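Adenine phosphoribosyltransferase (Leishmania donovani, PDB 1QB7) probably catalyses the transfer of a phosphoribosyl group from 5-phospho-alpha-D-ribose 1-diphosphate to adenine, yielding AMP and diphosphate in the purine salvage pathway. Local coordinates at residues His16-Leu21 with Ile200-Asp205; Pro72-Gly77 with Gly133-Gly138. All coordinates share one frame; numbering follows the deposited sequence.

In the fold
Both interactions reach the mixed, mainly parallel sheet at the heart of the type I phosphoribosyltransferase fold. Interaction 1 sets the N-terminal helix 17-25 against Leu202 and Leu203, at the corner between strands 199-201 and 203-204; interaction 2 fits the loop between strands 129-131 and 140-145 beside strand 74-78. Along the chain, interaction 2 is nested within the loop that interaction 1 closes. Their centres lie 26 Å apart and their nearest atoms about 10 Å apart, without touching. In interaction 1 the Leu203 side chain is about 11 Å from bound adenine and about 8 Å from the side chain of Ala42, an AMP-binding residue. In interaction 2, the Leu76 side chain is about 11 Å from the magnesium ion.

Interaction 1 of 2, residues His16-Leu21 with Ile200-Asp205; sequences HALSQL and ISLLSD
The first turn of the N-terminal helix 17-25 packs here against the corner at Leu202, where the chain leaves the large mixed sheet and enters the small parallel sheet of strand 203-204. Leu18 and Leu202 form the apolar half of the contact. Leu18 CD2 lies 4.0 Å from Leu202 CD1 and equally far from Leu202 CD2, so one methyl faces the forked end of the other leucine. Leu18 reaches across because its CG stands anti to the backbone N (chi1 171°). At the next helix residue, Leu203 CD1 comes within 3.6 Å of Ser19 O and 3.8 Å of Ser19 OG, laying a methyl over both oxygens of the serine. The polar half runs through a water: it accepts from Ser19 OG at 2.8 Å and donates to Leu202 O at 2.7 Å, bridging helix and corner, which share no direct hydrogen bond. The helix start is fixed by His16, an N-cap whose ring nitrogen ND1 accepts from Leu18 N at 2.9 Å, with the N-H nearly in the ring plane. Beyond the contact, Leu18 also leans on Ala56 and Phe60 of helix 51-67, Leu22 of helix 17-25 touches both Leu202 and Leu203, and Leu202 is backbone-bonded to Ser173 of the neighbouring strand 167-173.

Interaction 2 of 2, residues Pro72-Gly77 with Gly133-Gly138; sequences PTHILG and GSIGKG
His74 and Leu76, at the start of strand 74-78 in the central sheet of the phosphoribosyltransferase fold, meet Ser134 and Ile135 of the loop that leads from strand 129-131 into strand 140-145. Strand 140-145, which carries the magnesium ligand Asp145, runs parallel to strand 74-78 as its direct neighbour, so the loop passes close to the place where both strands begin.

The apolar part is light. In one of the two conformers of Ile135, Leu76 CD2 lies a loose 4.4 Å from Ile135 CD1. Val98 of strand 97-100 touches His74, Leu76 and Ser134, while Val141 of strand 140-145 touches Leu76 and Ile135; the two valines thus join the contact to the strands flanking 74-78.

The imidazole of His74 lies against the loop backbone. Ile135 CA sits over one face of the ring, 4.3 Å from His74 NE2. The Ser134 carbonyl comes in obliquely, its O 3.5 Å from His74 NE2 and 3.6 Å from His74 CD2. With CG anti to the carbonyl carbon (chi1 -62°), the side chain swings across toward the loop.

Each segment also has hydrogen bonds of its own. Ser134 OG is engaged with Arg131 O, just before the loop segment, and Ser134 also packs on Glu49 of the second subunit, placing this edge of the contact beside the dimer partner. On the strand side, Thr73 OG1 is bonded to Arg140 N as well as to the histidine ring. That second bond, between Thr73 OG1 and His74 ND1, spans 2.7 Å and would restrain rotation of the imidazole.

Interaction 1 of 2, residues His16-Leu21 with Ile200-Asp205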
loop_
_atom_site.group_PDB
_atom_site.type_symbol
_atom_site.label_atom_id
_atom_site.label_comp_id
_atom_site.label_asym_id
_atom_site.label_seq_id
_atom_site.Cartn_x
_atom_site.Cartn_y
_atom_site.Cartn_z
ATOM N N HIS A 16 5.618 26.184 -5.795
ATOM C CA HIS A 16 4.413 25.431 -6.140
ATOM C C HIS A 16 3.574 25.116 -4.908
ATOM O O HIS A 16 4.113 24.797 -3.852
ATOM C CB HIS A 16 4.787 24.130 -6.848
ATOM C CG HIS A 16 3.651 23.510 -7.597
ATOM N ND1 HIS A 16 2.598 22.884 -6.967
ATOM C CD2 HIS A 16 3.388 23.443 -8.923
ATOM C CE1 HIS A 16 1.735 22.459 -7.874
ATOM N NE2 HIS A 16 2.191 22.786 -9.069
ATOM N N ALA A 17 2.255 25.220 -5.049
ATOM C CA ALA A 17 1.336 24.946 -3.949
ATOM C C ALA A 17 1.542 23.548 -3.340
ATOM O O ALA A 17 1.434 23.373 -2.126
ATOM C CB ALA A 17 -0.110 25.119 -4.415
ATOM N N LEU A 18 1.853 22.563 -4.181
ATOM C CA LEU A 18 2.080 21.197 -3.713
ATOM C C LEU A 18 3.336 21.100 -2.842
ATOM O O LEU A 18 3.339 20.413 -1.815
ATOM C CB LEU A 18 2.186 20.232 -4.901
ATOM C CG LEU A 18 2.635 18.790 -4.609
ATOM C CD1 LEU A 18 1.738 18.129 -3.563
ATOM C CD2 LEU A 18 2.639 17.992 -5.897
ATOM N N SER A 19 4.402 21.773 -3.265
ATOM C CA SER A 19 5.659 21.774 -2.522
ATOM C C SER A 19 5.460 22.401 -1.147
ATOM O O SER A 19 5.986 21.921 -0.136
ATOM C CB SER A 19 6.718 22.555 -3.296
ATOM O OG SER A 19 7.897 22.694 -2.532
ATOM N N GLN A 20 4.685 23.477 -1.130
ATOM C CA GLN A 20 4.370 24.214 0.082
ATOM C C GLN A 20 3.538 23.362 1.032
ATOM O O GLN A 20 3.782 23.342 2.233
ATOM C CB GLN A 20 3.577 25.473 -0.281
ATOM C CG GLN A 20 4.323 26.462 -1.157
ATOM C CD GLN A 20 5.295 27.299 -0.367
ATOM O OE1 GLN A 20 5.061 28.487 -0.145
ATOM N NE2 GLN A 20 6.392 26.685 0.080
ATOM N N LEU A 21 2.547 22.671 0.478
ATOM C CA LEU A 21 1.652 21.826 1.255
ATOM C C LEU A 21 2.408 20.661 1.887
ATOM O O LEU A 21 2.149 20.292 3.029
ATOM C CB LEU A 21 0.519 21.331 0.352
ATOM C CG LEU A 21 -0.786 20.831 0.968
ATOM C CD1 LEU A 21 -1.249 21.738 2.087
ATOM C CD2 LEU A 21 -1.831 20.765 -0.125
ATOM N N ILE A 200 12.432 12.208 -10.321
ATOM C CA ILE A 200 11.694 13.411 -9.950
ATOM C C ILE A 200 11.197 13.278 -8.512
ATOM O O ILE A 200 10.815 12.190 -8.067
ATOM C CB ILE A 200 10.495 13.738 -10.892
ATOM C CG1 ILE A 200 9.409 12.673 -10.785
ATOM C CG2 ILE A 200 10.968 13.912 -12.330
ATOM C CD1 ILE A 200 8.052 13.151 -11.247
ATOM N N SER A 201 11.277 14.378 -7.769
ATOM C CA SER A 201 10.828 14.427 -6.381
ATOM C C SER A 201 9.979 15.676 -6.195
ATOM O O SER A 201 10.207 16.689 -6.861
ATOM C CB SER A 201 12.025 14.465 -5.430
ATOM O OG SER A 201 11.611 14.369 -4.083
ATOM N N LEU A 202 9.005 15.601 -5.291
ATOM C CA LEU A 202 8.119 16.727 -5.024
ATOM C C LEU A 202 8.652 17.636 -3.911
ATOM O O LEU A 202 8.313 18.820 -3.855
ATOM C CB LEU A 202 6.719 16.223 -4.677
ATOM C CG LEU A 202 6.099 15.253 -5.690
ATOM C CD1 LEU A 202 4.776 14.733 -5.162
ATOM C CD2 LEU A 202 5.925 15.933 -7.044
ATOM N N LEU A 203 9.495 17.083 -3.045
ATOM C CA LEU A 203 10.070 17.842 -1.942
ATOM C C LEU A 203 11.407 17.248 -1.512
ATOM O O LEU A 203 11.594 16.035 -1.542
ATOM C CB LEU A 203 9.119 17.846 -0.740
ATOM C CG LEU A 203 9.495 18.794 0.407
ATOM C CD1 LEU A 203 9.134 20.222 0.021
ATOM C CD2 LEU A 203 8.779 18.410 1.694
ATOM N N SER A 204 12.342 18.118 -1.141
ATOM C CA SER A 204 13.652 17.695 -0.659
ATOM C C SER A 204 13.587 17.726 0.865
ATOM O O SER A 204 12.982 18.630 1.435
ATOM C CB SER A 204 14.738 18.665 -1.128
ATOM O OG SER A 204 15.934 18.461 -0.393
ATOM N N ASP A 205 14.221 16.767 1.533
ATOM C CA ASP A 205 14.182 16.776 2.992
ATOM C C ASP A 205 14.878 18.017 3.568
ATOM O O ASP A 205 14.723 18.326 4.745
ATOM C CB ASP A 205 14.747 15.481 3.590
ATOM C CG ASP A 205 16.254 15.430 3.563
ATOM O OD1 ASP A 205 16.847 15.827 2.535
ATOM O OD2 ASP A 205 16.840 14.977 4.573
HETATM O O HOH W 1 9.828 21.002 -3.721
#

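Interaction 2 of 2, residues Pro72-Gly77 with Gly133-Gly138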
loop_
_atom_site.group_PDB
_atom_site.type_symbol
_atom_site.label_atom_id
_atom_site.label_comp_id
_atom_site.label_asym_id
_atom_site.label_seq_id
_atom_site.Cartn_x
_atom_site.Cartn_y
_atom_site.Cartn_z
ATOM N N PRO A 72 2.460 7.081 -20.145
ATOM C CA PRO A 72 2.872 5.875 -19.416
ATOM C C PRO A 72 1.817 4.779 -19.604
ATOM O O PRO A 72 0.635 5.071 -19.781
ATOM C CB PRO A 72 2.905 6.351 -17.962
ATOM C CG PRO A 72 3.179 7.821 -18.083
ATOM C CD PRO A 72 2.296 8.220 -19.227
ATOM N N THR A 73 2.253 3.528 -19.582
ATOM C CA THR A 73 1.349 2.398 -19.749
ATOM C C THR A 73 1.111 1.683 -18.426
ATOM O O THR A 73 0.112 0.983 -18.265
ATOM C CB THR A 73 1.909 1.371 -20.767
ATOM O OG1 THR A 73 3.144 0.832 -20.286
ATOM C CG2 THR A 73 2.154 2.027 -22.114
ATOM N N HIS A 74 2.025 1.879 -17.475
ATOM C CA HIS A 74 1.945 1.223 -16.167
ATOM C C HIS A 74 2.549 2.074 -15.047
ATOM O O HIS A 74 3.454 2.880 -15.278
ATOM C CB HIS A 74 2.765 -0.089 -16.163
ATOM C CG HIS A 74 2.307 -1.131 -17.141
ATOM N ND1 HIS A 74 2.631 -1.094 -18.481
ATOM C CD2 HIS A 74 1.611 -2.279 -16.956
ATOM C CE1 HIS A 74 2.153 -2.172 -19.076
ATOM N NE2 HIS A 74 1.531 -2.907 -18.172
ATOM N N ILE A 75 2.061 1.853 -13.830
ATOM C CA ILE A 75 2.595 2.508 -12.630
ATOM C C ILE A 75 3.098 1.320 -11.787
ATOM O O ILE A 75 2.371 0.342 -11.597
ATOM C CB ILE A 75 1.515 3.244 -11.793
ATOM C CG1 ILE A 75 0.795 4.329 -12.612
ATOM C CG2 ILE A 75 2.150 3.820 -10.531
ATOM C CD1 ILE A 75 1.617 5.532 -12.954
ATOM N N LEU A 76 4.353 1.366 -11.355
ATOM C CA LEU A 76 4.922 0.293 -10.537
ATOM C C LEU A 76 5.288 0.878 -9.176
ATOM O O LEU A 76 6.204 1.692 -9.069
ATOM C CB LEU A 76 6.154 -0.318 -11.217
ATOM C CG LEU A 76 6.963 -1.390 -10.458
ATOM C CD1 LEU A 76 6.126 -2.627 -10.177
ATOM C CD2 LEU A 76 8.189 -1.782 -11.254
ATOM N N GLY A 77 4.549 0.475 -8.148
ATOM C CA GLY A 77 4.784 0.984 -6.808
ATOM C C GLY A 77 5.525 0.016 -5.910
ATOM O O GLY A 77 5.327 -1.203 -5.993
ATOM N N GLY A 133 5.535 -11.038 -16.690
ATOM C CA GLY A 133 4.492 -10.677 -17.635
ATOM C C GLY A 133 3.561 -9.562 -17.200
ATOM O O GLY A 133 2.653 -9.202 -17.945
ATOM N N SER A 134 3.752 -9.042 -15.990
ATOM C CA SER A 134 2.914 -7.952 -15.499
ATOM C C SER A 134 3.213 -6.697 -16.327
ATOM O O SER A 134 2.390 -5.789 -16.420
ATOM C CB SER A 134 3.154 -7.699 -14.005
ATOM O OG SER A 134 4.521 -7.463 -13.732
ATOM N N ILE A 135 4.423 -6.642 -16.877
ATOM C CA ILE A 135 4.844 -5.552 -17.743
ATOM C C ILE A 135 5.437 -6.225 -18.964
ATOM O O ILE A 135 6.269 -7.124 -18.849
ATOM C CB ILE A 135 5.908 -4.612 -17.096
ATOM C CG1 ILE A 135 5.433 -4.105 -15.735
ATOM C CG2 ILE A 135 6.276 -3.501 -18.030
ATOM C CD1 ILE A 135 6.529 -3.453 -14.924
ATOM N N GLY A 136 4.969 -5.834 -20.138
ATOM C CA GLY A 136 5.471 -6.452 -21.348
ATOM C C GLY A 136 6.368 -5.558 -22.169
ATOM O O GLY A 136 6.657 -4.422 -21.789
ATOM N N LYS A 137 6.824 -6.101 -23.292
ATOM C CA LYS A 137 7.677 -5.382 -24.224
ATOM C C LYS A 137 6.930 -4.142 -24.690
ATOM O O LYS A 137 5.726 -4.194 -24.959
ATOM C CB LYS A 137 7.993 -6.277 -25.423
ATOM C CG LYS A 137 8.813 -5.624 -26.521
ATOM C CD LYS A 137 9.126 -6.645 -27.601
ATOM C CE LYS A 137 9.964 -6.052 -28.718
ATOM N NZ LYS A 137 10.179 -7.058 -29.804
ATOM N N GLY A 138 7.633 -3.017 -24.728
ATOM C CA GLY A 138 7.007 -1.785 -25.159
ATOM C C GLY A 138 6.358 -0.962 -24.061
ATOM O O GLY A 138 5.997 0.191 -24.303
#